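Local coordinates for protein argonaute (Aquifex aeolicus, PDB 1YVU), which cleaves target RNA strands, using short single-stranded DNA guides to select the complementary sequence and divalent metal ions to cut it, at residues E310-V322 with E653-M665. Residues are numbered along the deposited sequence; the frame is centred on the assembly and turned at random.
Sequences ERAKGKLNFKDTV and EVLCSQILSLTLM
Phe318 lays one face of its ring over Leu660. The CB of Leu660 sits 4.0 Å from the ring centroid, 24° off the ring normal, a CH-pi contact displaced toward the rim. CD1 of Leu660 reaches CD2 of the ring at 3.6 Å. The CG of Phe318 lies between its backbone N and carbonyl carbon (chi1 55°), and the ring stands obliquely to the helix, with CD1 of Leu664 near its edge. That CD1 also packs against CB of Asp320 at 3.9 Å. One helical turn before Leu660, CD2 of Leu316 meets CB of Cys656 at 3.6 Å, while its CD1 lies near CB of Glu653. With Phe318 cut back to an alanine, the contact is likely to lose the cover over Leu660 and open a gap between linker and helix.

At the ring edge the contact turns polar. OG of Ser661 sits there, 2.9 Å from O of Lys319 and 3.1 Å from O of Ser657, within reach of both carbonyls. At the other end, NZ of Lys313 and OE2 of Glu653 are 4.2 Å apart, too far for a salt bridge; Lys313 makes its salt bridge with Glu149.

The contact joins linker L2 to the PIWI domain, whose fold is of the RNase H type. The linker passes along one side of helix 652-661 in extended form. Its strand 310-315 pairs antiparallel with strand 616-619, Lys313 and Gly314 bonding through the backbone to Phe617. Leu316 bonds likewise to Gly615 and packs on Phe617. Strands 592-599 and 624-627 pack against the helix through Leu655, Cys656 and Ile659.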
ATOM      1  N   GLU A 310       4.784  23.401  -0.088  1.00 24.34           N
ATOM      2  CA  GLU A 310       4.195  23.689  -1.378  1.00 23.45           C
ATOM      3  C   GLU A 310       2.700  23.538  -1.176  1.00 30.30           C
ATOM      4  O   GLU A 310       2.236  22.592  -0.526  1.00 28.49           O
ATOM      5  CB  GLU A 310       4.713  22.755  -2.467  1.00 25.54           C
ATOM      6  CG  GLU A 310       6.202  22.925  -2.823  1.00 29.94           C
ATOM      7  CD  GLU A 310       6.564  24.258  -3.511  1.00 41.63           C
ATOM      8  OE1 GLU A 310       6.100  24.493  -4.661  1.00 41.39           O
ATOM      9  OE2 GLU A 310       7.345  25.050  -2.908  1.00 41.32           O
ATOM     10  N   ARG A 311       1.969  24.562  -1.604  1.00 30.44           N
ATOM     11  CA  ARG A 311       0.522  24.585  -1.478  1.00 28.47           C
ATOM     12  C   ARG A 311      -0.118  23.849  -2.624  1.00 21.18           C
ATOM     13  O   ARG A 311       0.431  23.827  -3.728  1.00 20.01           O
ATOM     14  CB  ARG A 311       0.023  26.025  -1.435  1.00 28.94           C
ATOM     15  CG  ARG A 311       0.179  26.676  -0.071  1.00 39.90           C
ATOM     16  CD  ARG A 311       1.192  27.823  -0.040  1.00 48.50           C
ATOM     17  NE  ARG A 311       2.026  27.785   1.168  1.00 54.89           N
ATOM     18  CZ  ARG A 311       1.904  28.590   2.223  1.00 58.01           C
ATOM     19  NH1 ARG A 311       0.968  29.538   2.268  1.00 56.40           N
ATOM     20  NH2 ARG A 311       2.717  28.415   3.264  1.00 59.74           N
ATOM     21  N   ALA A 312      -1.270  23.242  -2.349  1.00 19.55           N
ATOM     22  CA  ALA A 312      -2.046  22.502  -3.355  1.00 24.59           C
ATOM     23  C   ALA A 312      -2.587  23.438  -4.413  1.00 22.70           C
ATOM     24  O   ALA A 312      -2.711  24.636  -4.164  1.00 30.47           O
ATOM     25  CB  ALA A 312      -3.198  21.784  -2.698  1.00 18.23           C
ATOM     26  N   LYS A 313      -2.899  22.911  -5.589  1.00 24.21           N
ATOM     27  CA  LYS A 313      -3.441  23.759  -6.639  1.00 31.33           C
ATOM     28  C   LYS A 313      -4.910  24.135  -6.412  1.00 32.42           C
ATOM     29  O   LYS A 313      -5.245  25.315  -6.473  1.00 37.88           O
ATOM     30  CB  LYS A 313      -3.235  23.133  -7.998  1.00 36.24           C
ATOM     31  CG  LYS A 313      -1.770  23.111  -8.429  1.00 46.84           C
ATOM     32  CD  LYS A 313      -1.565  22.395  -9.778  1.00 53.94           C
ATOM     33  CE  LYS A 313      -2.272  23.073 -10.958  1.00 48.59           C
ATOM     34  NZ  LYS A 313      -2.110  22.266 -12.200  1.00 51.92           N
ATOM     35  N   GLY A 314      -5.759  23.156  -6.100  1.00 29.48           N
ATOM     36  CA  GLY A 314      -7.167  23.438  -5.850  1.00 26.93           C
ATOM     37  C   GLY A 314      -8.092  22.242  -5.680  1.00 31.58           C
ATOM     38  O   GLY A 314      -7.656  21.141  -5.363  1.00 25.04           O
ATOM     39  N   LYS A 315      -9.392  22.474  -5.820  1.00 31.66           N
ATOM     40  CA  LYS A 315     -10.344  21.387  -5.723  1.00 34.17           C
ATOM     41  C   LYS A 315     -10.744  21.035  -7.152  1.00 34.44           C
ATOM     42  O   LYS A 315     -10.945  21.909  -7.996  1.00 31.75           O
ATOM     43  CB  LYS A 315     -11.572  21.745  -4.883  1.00 33.90           C
ATOM     44  CG  LYS A 315     -12.352  20.497  -4.523  1.00 40.20           C
ATOM     45  CD  LYS A 315     -13.768  20.731  -4.054  1.00 56.06           C
ATOM     46  CE  LYS A 315     -14.561  19.422  -4.224  1.00 62.76           C
ATOM     47  NZ  LYS A 315     -15.878  19.356  -3.512  1.00 70.34           N
ATOM     48  N   LEU A 316     -10.755  19.741  -7.427  1.00 34.56           N
ATOM     49  CA  LEU A 316     -11.130  19.222  -8.725  1.00 31.86           C
ATOM     50  C   LEU A 316     -12.560  18.731  -8.587  1.00 35.10           C
ATOM     51  O   LEU A 316     -12.847  17.844  -7.798  1.00 30.89           O
ATOM     52  CB  LEU A 316     -10.198  18.064  -9.091  1.00 25.97           C
ATOM     53  CG  LEU A 316      -9.946  17.730 -10.557  1.00 26.66           C
ATOM     54  CD1 LEU A 316      -9.248  18.868 -11.285  1.00 18.86           C
ATOM     55  CD2 LEU A 316      -9.087  16.525 -10.592  1.00 18.67           C
ATOM     56  N   ASN A 317     -13.485  19.385  -9.275  1.00 39.18           N
ATOM     57  CA  ASN A 317     -14.869  18.947  -9.215  1.00 40.61           C
ATOM     58  C   ASN A 317     -14.978  17.697 -10.050  1.00 41.40           C
ATOM     59  O   ASN A 317     -14.185  17.444 -10.974  1.00 39.92           O
ATOM     60  CB  ASN A 317     -15.859  20.025  -9.681  1.00 45.07           C
ATOM     61  CG  ASN A 317     -16.026  21.146  -8.652  1.00 60.08           C
ATOM     62  OD1 ASN A 317     -16.605  20.944  -7.580  1.00 56.92           O
ATOM     63  ND2 ASN A 317     -15.504  22.330  -8.975  1.00 58.30           N
ATOM     64  N   PHE A 318     -15.874  16.846  -9.604  1.00 36.43           N
ATOM     65  CA  PHE A 318     -16.110  15.594 -10.262  1.00 34.14           C
ATOM     66  C   PHE A 318     -17.612  15.398 -10.333  1.00 29.16           C
ATOM     67  O   PHE A 318     -18.346  16.068  -9.600  1.00 28.50           O
ATOM     68  CB  PHE A 318     -15.410  14.473  -9.490  1.00 28.39           C
ATOM     69  CG  PHE A 318     -15.791  14.388  -8.025  1.00 28.78           C
ATOM     70  CD1 PHE A 318     -16.823  13.522  -7.597  1.00 30.41           C
ATOM     71  CD2 PHE A 318     -15.110  15.144  -7.061  1.00 28.08           C
ATOM     72  CE1 PHE A 318     -17.167  13.412  -6.230  1.00 24.60           C
ATOM     73  CE2 PHE A 318     -15.449  15.037  -5.694  1.00 34.50           C
ATOM     74  CZ  PHE A 318     -16.484  14.169  -5.289  1.00 26.53           C
ATOM     75  N   LYS A 319     -18.053  14.477 -11.189  1.00 28.56           N
ATOM     76  CA  LYS A 319     -19.465  14.175 -11.346  1.00 27.26           C
ATOM     77  C   LYS A 319     -19.947  13.241 -10.216  1.00 32.41           C
ATOM     78  O   LYS A 319     -19.759  12.027 -10.258  1.00 37.47           O
ATOM     79  CB  LYS A 319     -19.712  13.562 -12.712  1.00 24.18           C
ATOM     80  CG  LYS A 319     -19.277  14.394 -13.908  1.00 27.31           C
ATOM     81  CD  LYS A 319     -20.105  15.676 -14.091  1.00 40.73           C
ATOM     82  CE  LYS A 319     -19.701  16.429 -15.381  1.00 48.62           C
ATOM     83  NZ  LYS A 319     -20.496  17.676 -15.686  1.00 49.49           N
ATOM     84  N   ASP A 320     -20.512  13.836  -9.172  1.00 34.65           N
ATOM     85  CA  ASP A 320     -20.993  13.093  -8.004  1.00 33.07           C
ATOM     86  C   ASP A 320     -22.465  12.728  -8.019  1.00 31.98           C
ATOM     87  O   ASP A 320     -22.957  12.057  -7.107  1.00 30.12           O
ATOM     88  CB  ASP A 320     -20.674  13.846  -6.704  1.00 43.28           C
ATOM     89  CG  ASP A 320     -20.734  15.364  -6.853  1.00 47.41           C
ATOM     90  OD1 ASP A 320     -21.410  15.878  -7.784  1.00 53.52           O
ATOM     91  OD2 ASP A 320     -20.076  16.042  -6.034  1.00 53.82           O
ATOM     92  N   THR A 321     -23.156  13.148  -9.071  1.00 31.68           N
ATOM     93  CA  THR A 321     -24.576  12.885  -9.192  1.00 26.01           C
ATOM     94  C   THR A 321     -24.857  11.441  -9.520  1.00 32.51           C
ATOM     95  O   THR A 321     -24.325  10.881 -10.489  1.00 30.92           O
ATOM     96  CB  THR A 321     -25.261  13.820 -10.211  1.00 25.58           C
ATOM     97  OG1 THR A 321     -25.019  15.186  -9.826  1.00 26.62           O
ATOM     98  CG2 THR A 321     -26.775  13.566 -10.239  1.00 14.14           C
ATOM     99  N   VAL A 322     -25.651  10.853  -8.633  1.00 32.08           N
ATOM    100  CA  VAL A 322     -26.104   9.480  -8.725  1.00 32.59           C
ATOM    101  C   VAL A 322     -27.627   9.417  -8.923  1.00 29.25           C
ATOM    102  O   VAL A 322     -28.344  10.356  -8.581  1.00 30.43           O
ATOM    103  CB  VAL A 322     -25.711   8.697  -7.451  1.00 29.00           C
ATOM    104  CG1 VAL A 322     -24.204   8.811  -7.184  1.00 26.57           C
ATOM    105  CG2 VAL A 322     -26.555   9.144  -6.223  1.00 27.15           C
ATOM    106  N   GLU A 653      -6.077  15.356 -14.882  1.00 21.90           N
ATOM    107  CA  GLU A 653      -7.192  15.995 -14.208  1.00 30.55           C
ATOM    108  C   GLU A 653      -8.549  15.307 -14.523  1.00 26.26           C
ATOM    109  O   GLU A 653      -9.371  15.084 -13.622  1.00 24.56           O
ATOM    110  CB  GLU A 653      -7.220  17.488 -14.562  1.00 27.65           C
ATOM    111  CG  GLU A 653      -6.058  18.266 -13.954  1.00 28.53           C
ATOM    112  CD  GLU A 653      -4.976  18.644 -14.958  1.00 41.91           C
ATOM    113  OE1 GLU A 653      -5.031  18.229 -16.149  1.00 36.08           O
ATOM    114  OE2 GLU A 653      -4.056  19.383 -14.536  1.00 43.51           O
ATOM    115  N   VAL A 654      -8.689  14.852 -15.768  1.00 20.24           N
ATOM    116  CA  VAL A 654      -9.897  14.179 -16.238  1.00 24.79           C
ATOM    117  C   VAL A 654      -9.970  12.765 -15.628  1.00 23.29           C
ATOM    118  O   VAL A 654     -11.012  12.343 -15.124  1.00 27.32           O
ATOM    119  CB  VAL A 654      -9.929  14.114 -17.806  1.00 31.55           C
ATOM    120  CG1 VAL A 654     -11.130  13.296 -18.301  1.00 34.61           C
ATOM    121  CG2 VAL A 654      -9.993  15.522 -18.409  1.00 24.41           C
ATOM    122  N   LEU A 655      -8.835  12.078 -15.621  1.00 20.86           N
ATOM    123  CA  LEU A 655      -8.722  10.740 -15.077  1.00 15.05           C
ATOM    124  C   LEU A 655      -8.890  10.728 -13.583  1.00 19.73           C
ATOM    125  O   LEU A 655      -9.358   9.734 -13.016  1.00 22.55           O
ATOM    126  CB  LEU A 655      -7.355  10.183 -15.399  1.00 25.99           C
ATOM    127  CG  LEU A 655      -7.017  10.145 -16.884  1.00 32.39           C
ATOM    128  CD1 LEU A 655      -5.509   9.921 -17.077  1.00 22.14           C
ATOM    129  CD2 LEU A 655      -7.880   9.079 -17.586  1.00 41.29           C
ATOM    130  N   CYS A 656      -8.479  11.834 -12.955  1.00 16.64           N
ATOM    131  CA  CYS A 656      -8.573  12.018 -11.507  1.00 17.92           C
ATOM    132  C   CYS A 656     -10.013  12.201 -11.079  1.00 19.37           C
ATOM    133  O   CYS A 656     -10.436  11.627 -10.086  1.00 17.52           O
ATOM    134  CB  CYS A 656      -7.748  13.211 -11.052  1.00 14.74           C
ATOM    135  SG  CYS A 656      -5.950  12.980 -11.079  1.00 26.19           S
ATOM    136  N   SER A 657     -10.772  12.950 -11.879  1.00 22.85           N
ATOM    137  CA  SER A 657     -12.193  13.201 -11.635  1.00 26.10           C
ATOM    138  C   SER A 657     -12.994  11.885 -11.700  1.00 24.36           C
ATOM    139  O   SER A 657     -13.899  11.660 -10.893  1.00 20.14           O
ATOM    140  CB  SER A 657     -12.725  14.222 -12.655  1.00 27.42           C
ATOM    141  OG  SER A 657     -14.131  14.131 -12.855  1.00 27.03           O
ATOM    142  N   GLN A 658     -12.610  11.007 -12.621  1.00 16.48           N
ATOM    143  CA  GLN A 658     -13.269   9.706 -12.790  1.00 17.86           C
ATOM    144  C   GLN A 658     -12.953   8.776 -11.613  1.00 19.21           C
ATOM    145  O   GLN A 658     -13.726   7.906 -11.281  1.00 14.71           O
ATOM    146  CB  GLN A 658     -12.773   9.042 -14.062  1.00 16.52           C
ATOM    147  CG  GLN A 658     -12.846   9.916 -15.284  1.00 24.69           C
ATOM    148  CD  GLN A 658     -12.235   9.296 -16.519  1.00 25.44           C
ATOM    149  OE1 GLN A 658     -11.229   8.574 -16.461  1.00 18.63           O
ATOM    150  NE2 GLN A 658     -12.853   9.576 -17.658  1.00 27.10           N
ATOM    151  N   ILE A 659     -11.782   8.962 -11.008  1.00 19.71           N
ATOM    152  CA  ILE A 659     -11.339   8.175  -9.865  1.00 16.61           C
ATOM    153  C   ILE A 659     -12.193   8.578  -8.694  1.00 17.74           C
ATOM    154  O   ILE A 659     -12.749   7.721  -8.007  1.00 26.79           O
ATOM    155  CB  ILE A 659      -9.857   8.459  -9.614  1.00 10.33           C
ATOM    156  CG1 ILE A 659      -9.055   7.392 -10.311  1.00  6.23           C
ATOM    157  CG2 ILE A 659      -9.491   8.630  -8.093  1.00 15.14           C
ATOM    158  CD1 ILE A 659      -7.675   7.775 -10.486  1.00  8.02           C
ATOM    159  N   LEU A 660     -12.322   9.899  -8.534  1.00 15.73           N
ATOM    160  CA  LEU A 660     -13.106  10.547  -7.491  1.00  8.18           C
ATOM    161  C   LEU A 660     -14.565  10.182  -7.586  1.00 10.24           C
ATOM    162  O   LEU A 660     -15.200   9.944  -6.565  1.00 12.21           O
ATOM    163  CB  LEU A 660     -12.984  12.040  -7.611  1.00  2.00           C
ATOM    164  CG  LEU A 660     -11.751  12.660  -7.017  1.00  6.94           C
ATOM    165  CD1 LEU A 660     -11.696  14.117  -7.369  1.00  9.70           C
ATOM    166  CD2 LEU A 660     -11.838  12.490  -5.529  1.00  8.86           C
ATOM    167  N   SER A 661     -15.080  10.071  -8.813  1.00  9.01           N
ATOM    168  CA  SER A 661     -16.479   9.700  -9.007  1.00 12.08           C
ATOM    169  C   SER A 661     -16.709   8.241  -8.662  1.00  9.79           C
ATOM    170  O   SER A 661     -17.688   7.926  -8.016  1.00 13.92           O
ATOM    171  CB  SER A 661     -16.933   9.999 -10.428  1.00 15.09           C
ATOM    172  OG  SER A 661     -16.959  11.405 -10.652  1.00 19.05           O
ATOM    173  N   LEU A 662     -15.733   7.393  -8.973  1.00  9.05           N
ATOM    174  CA  LEU A 662     -15.805   5.954  -8.721  1.00  5.31           C
ATOM    175  C   LEU A 662     -15.661   5.564  -7.278  1.00  6.03           C
ATOM    176  O   LEU A 662     -15.851   4.404  -6.963  1.00  2.00           O
ATOM    177  CB  LEU A 662     -14.748   5.194  -9.539  1.00  5.76           C
ATOM    178  CG  LEU A 662     -14.954   5.049 -11.053  1.00  6.29           C
ATOM    179  CD1 LEU A 662     -13.723   4.489 -11.711  1.00 10.02           C
ATOM    180  CD2 LEU A 662     -16.159   4.210 -11.395  1.00 13.47           C
ATOM    181  N   THR A 663     -15.315   6.509  -6.398  1.00  8.44           N
ATOM    182  CA  THR A 663     -15.186   6.188  -4.966  1.00  9.09           C
ATOM    183  C   THR A 663     -16.585   5.938  -4.449  1.00 11.75           C
ATOM    184  O   THR A 663     -16.803   5.155  -3.549  1.00 10.00           O
ATOM    185  CB  THR A 663     -14.661   7.350  -4.170  1.00  9.78           C
ATOM    186  OG1 THR A 663     -15.428   8.518  -4.500  1.00 12.99           O
ATOM    187  CG2 THR A 663     -13.201   7.575  -4.445  1.00  3.32           C
ATOM    188  N   LEU A 664     -17.525   6.615  -5.095  1.00 16.18           N
ATOM    189  CA  LEU A 664     -18.952   6.554  -4.793  1.00 18.12           C
ATOM    190  C   LEU A 664     -19.605   5.261  -5.252  1.00 16.25           C
ATOM    191  O   LEU A 664     -20.774   5.008  -4.957  1.00 19.82           O
ATOM    192  CB  LEU A 664     -19.679   7.746  -5.426  1.00 17.88           C
ATOM    193  CG  LEU A 664     -19.066   9.144  -5.349  1.00 18.92           C
ATOM    194  CD1 LEU A 664     -20.106  10.106  -5.833  1.00 11.05           C
ATOM    195  CD2 LEU A 664     -18.575   9.513  -3.954  1.00 12.02           C
HETATM  196  N   MSE A 665     -18.854   4.453  -5.983  1.00 12.77           N
HETATM  197  CA  MSE A 665     -19.361   3.175  -6.428  1.00 16.55           C
HETATM  198  C   MSE A 665     -19.055   2.109  -5.419  1.00 17.28           C
HETATM  199  O   MSE A 665     -19.217   0.925  -5.683  1.00 24.35           O
HETATM  200  CB  MSE A 665     -18.839   2.812  -7.817  1.00 26.00           C
HETATM  201  CG  MSE A 665     -19.471   3.636  -8.907  1.00 34.73           C
HETATM  202 SE   MSE A 665     -21.348   3.981  -8.550  1.00 39.97          SE
HETATM  203  CE  MSE A 665     -22.071   2.576  -9.541  1.00 34.03           C
TER